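Local coordinates for protein fatty acid synthase 1, isoform A (Drosophila melanogaster, PDB 6FN6) that probably builds long-chain saturated fatty acids from acetyl-CoA and malonyl-CoA using NADPH, the present chain being its dehydratase, enoylreductase and ketoreductase region, at residues A[231-234]-A[239-242]; A[33-38]-A[176-181]. One frame throughout, in Å; residues are numbered along the deposited sequence.

Interaction 1: residues A[231-234]-A[239-242]; sequences INVI and VELR
Ile234 and Leu241 pair through both their backbone polar groups: Ile234 N donates to Leu241 O at 2.8 Å (N-H...O 166°), and Leu241 N returns a bond almost as straight to Ile234 O at 2.8 Å. The first donor lies in the carbonyl plane, whereas the second is tilted from it. This is the hydrogen-bonded antiparallel pair, and the side chains of Ile234 and Leu241 leave on the same face, CB to CB 4.3 Å apart, to pack on helix 170-183. Val233 and Arg242 form the adjoining non-hydrogen-bonded pair, with side chains on the other face. With CG1 anti to its backbone N (chi1 177°), Val233 turns this methyl toward Glu240 CG, 4.0 Å away, and its other methyl, CG2, toward Arg242 CG, also 4.0 Å away.

On this second face the chain of Arg242 runs extended to its guanidinium, and NE binds Glu240 OE2 at 2.9 Å in a salt bridge, nearly along the C-O bond but tilted from the guanidinium plane; a second bond from NH2 is weak. Glu240 OE1 is engaged by Lys235 NZ and Leu115 N. With an alanine in place of Glu240, Arg242 and Lys235 would probably be left without their shared carboxylate mate and the Leu115 amide without its acceptor.

The contact is looser toward partly exposed Asn232, whose side chain comes no nearer than 4.8 Å, from OD1 to Arg242 C. Its positive phi (62°) suits the G1 beta bulge that Asn232 and Val233 form against strand 223-228, starting a beta hairpin in the C-terminal hotdog fold of the dehydratase.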
loop_
_atom_site.group_PDB
_atom_site.type_symbol
_atom_site.label_atom_id
_atom_site.label_comp_id
_atom_site.label_asym_id
_atom_site.label_seq_id
_atom_site.Cartn_x
_atom_site.Cartn_y
_atom_site.Cartn_z
ATOM N N ILE A 231 23.179 7.560 3.881
ATOM C CA ILE A 231 21.981 8.149 3.291
ATOM C C ILE A 231 21.610 7.464 1.975
ATOM O O ILE A 231 20.547 7.727 1.412
ATOM C CB ILE A 231 22.159 9.667 3.084
ATOM C CG1 ILE A 231 23.336 9.952 2.145
ATOM C CG2 ILE A 231 22.375 10.353 4.429
ATOM C CD1 ILE A 231 23.446 11.405 1.719
ATOM N N ASN A 232 22.495 6.603 1.482
ATOM C CA ASN A 232 22.258 5.870 0.240
ATOM C C ASN A 232 22.122 6.816 -0.949
ATOM O O ASN A 232 21.055 6.915 -1.552
ATOM C CB ASN A 232 21.006 4.997 0.360
ATOM C CG ASN A 232 20.873 4.006 -0.787
ATOM O OD1 ASN A 232 21.460 4.187 -1.856
ATOM N ND2 ASN A 232 20.100 2.950 -0.566
ATOM N N VAL A 233 23.212 7.496 -1.291
ATOM C CA VAL A 233 23.213 8.432 -2.410
ATOM C C VAL A 233 24.471 8.274 -3.261
ATOM O O VAL A 233 25.575 8.134 -2.738
ATOM C CB VAL A 233 23.078 9.887 -1.907
ATOM C CG1 VAL A 233 23.148 10.873 -3.071
ATOM C CG2 VAL A 233 21.782 10.068 -1.141
ATOM N N ILE A 234 24.284 8.281 -4.578
ATOM C CA ILE A 234 25.392 8.312 -5.523
ATOM C C ILE A 234 25.356 9.673 -6.204
ATOM O O ILE A 234 24.400 9.988 -6.911
ATOM C CB ILE A 234 25.302 7.177 -6.563
ATOM C CG1 ILE A 234 25.080 5.820 -5.894
ATOM C CG2 ILE A 234 26.567 7.123 -7.402
ATOM C CD1 ILE A 234 24.299 4.859 -6.765
ATOM N N VAL A 239 24.285 14.854 -11.722
ATOM C CA VAL A 239 23.415 13.712 -11.473
ATOM C C VAL A 239 23.467 13.325 -9.997
ATOM O O VAL A 239 24.541 13.194 -9.415
ATOM C CB VAL A 239 23.793 12.513 -12.369
ATOM C CG1 VAL A 239 22.798 11.370 -12.187
ATOM C CG2 VAL A 239 23.860 12.934 -13.834
ATOM N N GLU A 240 22.296 13.153 -9.397
ATOM C CA GLU A 240 22.201 12.731 -8.005
ATOM C C GLU A 240 21.193 11.589 -7.876
ATOM O O GLU A 240 20.015 11.755 -8.190
ATOM C CB GLU A 240 21.797 13.910 -7.118
ATOM C CG GLU A 240 21.948 13.654 -5.634
ATOM C CD GLU A 240 21.433 14.803 -4.789
ATOM O OE1 GLU A 240 22.127 15.837 -4.702
ATOM O OE2 GLU A 240 20.337 14.670 -4.209
ATOM N N LEU A 241 21.662 10.434 -7.415
ATOM C CA LEU A 241 20.826 9.237 -7.345
ATOM C C LEU A 241 20.622 8.775 -5.904
ATOM O O LEU A 241 21.582 8.474 -5.199
ATOM C CB LEU A 241 21.447 8.111 -8.177
ATOM C CG LEU A 241 21.700 8.452 -9.649
ATOM C CD1 LEU A 241 22.446 7.327 -10.347
ATOM C CD2 LEU A 241 20.394 8.758 -10.378
ATOM N N ARG A 242 19.364 8.731 -5.473
ATOM C CA ARG A 242 19.026 8.335 -4.109
ATOM C C ARG A 242 18.272 7.006 -4.084
ATOM O O ARG A 242 17.497 6.708 -4.993
ATOM C CB ARG A 242 18.176 9.415 -3.433
ATOM C CG ARG A 242 18.696 10.833 -3.613
ATOM C CD ARG A 242 17.852 11.825 -2.832
ATOM N NE ARG A 242 18.028 13.195 -3.304
ATOM C CZ ARG A 242 17.368 14.244 -2.821
ATOM N NH1 ARG A 242 16.481 14.083 -1.847
ATOM N NH2 ARG A 242 17.590 15.455 -3.314
#

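Interaction 2: residues A[33-38]-A[176-181]; sequences PATGYM and TMLQFS
The methyl of Thr35 and the end of Leu178 meet head on, joining the helices of two hotdog folds: helix 34-48 of the N-terminal fold and helix 170-183 of the C-terminal one. Such a double hotdog is the architecture of the dehydratase domain in this family.

The contact is purely apolar and small, burying 96 Å² in all. Thr35 CG2 meets Leu178 CD1 at 3.6 Å and CG at 4.0 Å, and the methyl of Ala34 lies farther from the same branch, CB to CD1 4.5 Å. With CA atoms of Thr35 and Leu178 8.7 Å apart, segments 33-38 and 176-181 touch through side chains alone. For Leu178, chi1 of -54° puts CG beside the backbone N, and chi2 of -172° then sends CD1 across to the threonine methyl.

Polar bonds run to neighbours beyond the two segments. Gln179 NE2 is bonded to Asp175 OD2 and to Phe149 O, and its OE1 to Tyr135 OH, which would fix the amide's rotation and help position Asp175, the predicted proton donor. The Thr35 side chain lies about 4 Å from that of Asp175 and about 6 Å from that of His24, the predicted proton acceptor, placing this contact beside the probable dehydratase site. The two branches of Thr35 divide the work: while CG2 packs on Leu178, its OG1, held between backbone N and carbonyl carbon (chi1 63°), is hydrogen-bonded to Ile171 O.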
loop_
_atom_site.group_PDB
_atom_site.type_symbol
_atom_site.label_atom_id
_atom_site.label_comp_id
_atom_site.label_asym_id
_atom_site.label_seq_id
_atom_site.Cartn_x
_atom_site.Cartn_y
_atom_site.Cartn_z
ATOM N N PRO A 33 20.497 -0.553 -21.089
ATOM C CA PRO A 33 20.779 -0.115 -19.721
ATOM C C PRO A 33 19.602 0.578 -19.052
ATOM O O PRO A 33 18.828 1.271 -19.708
ATOM C CB PRO A 33 21.944 0.858 -19.903
ATOM C CG PRO A 33 21.776 1.383 -21.282
ATOM C CD PRO A 33 21.239 0.242 -22.083
ATOM N N ALA A 34 19.482 0.383 -17.744
ATOM C CA ALA A 34 18.476 1.067 -16.950
ATOM C C ALA A 34 18.563 2.568 -17.200
ATOM O O ALA A 34 17.548 3.256 -17.325
ATOM C CB ALA A 34 18.667 0.751 -15.480
ATOM N N THR A 35 19.791 3.067 -17.276
ATOM C CA THR A 35 20.047 4.480 -17.511
ATOM C C THR A 35 19.665 4.881 -18.931
ATOM O O THR A 35 19.446 6.058 -19.220
ATOM C CB THR A 35 21.524 4.818 -17.277
ATOM O OG1 THR A 35 22.332 4.094 -18.215
ATOM C CG2 THR A 35 21.933 4.442 -15.863
ATOM N N GLY A 36 19.582 3.895 -19.816
ATOM C CA GLY A 36 19.099 4.129 -21.162
ATOM C C GLY A 36 17.649 4.564 -21.124
ATOM O O GLY A 36 17.258 5.530 -21.778
ATOM N N TYR A 37 16.848 3.837 -20.352
ATOM C CA TYR A 37 15.440 4.160 -20.176
ATOM C C TYR A 37 15.257 5.558 -19.609
ATOM O O TYR A 37 14.446 6.337 -20.102
ATOM C CB TYR A 37 14.780 3.159 -19.239
ATOM C CG TYR A 37 14.596 1.789 -19.830
ATOM C CD1 TYR A 37 13.704 1.570 -20.868
ATOM C CD2 TYR A 37 15.305 0.709 -19.335
ATOM C CE1 TYR A 37 13.532 0.308 -21.401
ATOM C CE2 TYR A 37 15.144 -0.548 -19.852
ATOM C CZ TYR A 37 14.256 -0.751 -20.883
ATOM O OH TYR A 37 14.109 -2.021 -21.385
ATOM N N MET A 38 16.024 5.861 -18.570
ATOM C CA MET A 38 15.930 7.147 -17.901
ATOM C C MET A 38 16.191 8.268 -18.897
ATOM O O MET A 38 15.499 9.284 -18.900
ATOM C CB MET A 38 16.920 7.214 -16.740
ATOM C CG MET A 38 16.713 6.132 -15.693
ATOM S SD MET A 38 18.027 6.043 -14.458
ATOM C CE MET A 38 18.043 7.724 -13.847
ATOM N N THR A 176 27.860 4.267 -15.414
ATOM C CA THR A 176 29.082 4.099 -14.632
ATOM C C THR A 176 28.854 4.494 -13.173
ATOM O O THR A 176 29.551 4.015 -12.280
ATOM C CB THR A 176 30.258 4.916 -15.213
ATOM O OG1 THR A 176 29.880 6.290 -15.354
ATOM C CG2 THR A 176 30.671 4.360 -16.566
ATOM N N MET A 177 27.888 5.376 -12.934
ATOM C CA MET A 177 27.495 5.715 -11.567
ATOM C C MET A 177 26.875 4.497 -10.877
ATOM O O MET A 177 27.083 4.278 -9.686
ATOM C CB MET A 177 26.509 6.884 -11.551
ATOM C CG MET A 177 27.068 8.183 -12.112
ATOM S SD MET A 177 25.897 9.559 -12.024
ATOM C CE MET A 177 25.689 9.718 -10.255
ATOM N N LEU A 178 26.107 3.712 -11.628
ATOM C CA LEU A 178 25.517 2.490 -11.090
ATOM C C LEU A 178 26.581 1.412 -10.915
ATOM O O LEU A 178 26.565 0.662 -9.939
ATOM C CB LEU A 178 24.400 1.972 -12.000
ATOM C CG LEU A 178 23.278 2.951 -12.348
ATOM C CD1 LEU A 178 22.158 2.226 -13.078
ATOM C CD2 LEU A 178 22.751 3.652 -11.107
ATOM N N GLN A 179 27.502 1.336 -11.870
ATOM C CA GLN A 179 28.626 0.420 -11.766
ATOM C C GLN A 179 29.378 0.708 -10.476
ATOM O O GLN A 179 29.751 -0.202 -9.738
ATOM C CB GLN A 179 29.563 0.556 -12.966
ATOM C CG GLN A 179 28.930 0.248 -14.304
ATOM C CD GLN A 179 29.899 0.452 -15.450
ATOM O OE1 GLN A 179 31.081 0.714 -15.232
ATOM N NE2 GLN A 179 29.404 0.339 -16.675
ATOM N N PHE A 180 29.603 1.989 -10.222
ATOM C CA PHE A 180 30.385 2.415 -9.073
ATOM C C PHE A 180 29.740 1.990 -7.759
ATOM O O PHE A 180 30.430 1.607 -6.813
ATOM C CB PHE A 180 30.574 3.932 -9.093
ATOM C CG PHE A 180 31.449 4.436 -7.991
ATOM C CD1 PHE A 180 32.828 4.389 -8.108
ATOM C CD2 PHE A 180 30.895 4.950 -6.835
ATOM C CE1 PHE A 180 33.636 4.846 -7.090
ATOM C CE2 PHE A 180 31.695 5.410 -5.815
ATOM C CZ PHE A 180 33.068 5.359 -5.941
ATOM N N SER A 181 28.417 2.073 -7.702
ATOM C CA SER A 181 27.671 1.682 -6.511
ATOM C C SER A 181 27.744 0.174 -6.289
ATOM O O SER A 181 27.722 -0.300 -5.155
ATOM C CB SER A 181 26.214 2.122 -6.633
ATOM O OG SER A 181 25.488 1.831 -5.453
#

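How the interactions relate
Both interactions lie in the dehydratase domain, with centres 12 Å apart, and they meet at helix 170-183. Interaction 2 comes first along the chain, bringing together segments 138 residues apart from the two hotdog halves; interaction 1 follows as a local hairpin whose segments are only 5 residues apart. The junction is side-chain packing: Leu178 puts CD2 3.8 Å from Leu241 CD1, and Met177 SD lies 3.6 Å from Val239 CG1. Helix 170-183 therefore rests on the hairpin of interaction 1 and also touches the N-terminal half through interaction 2. Asp175, the predicted proton donor carried by that helix, thus lies close to where the two halves meet.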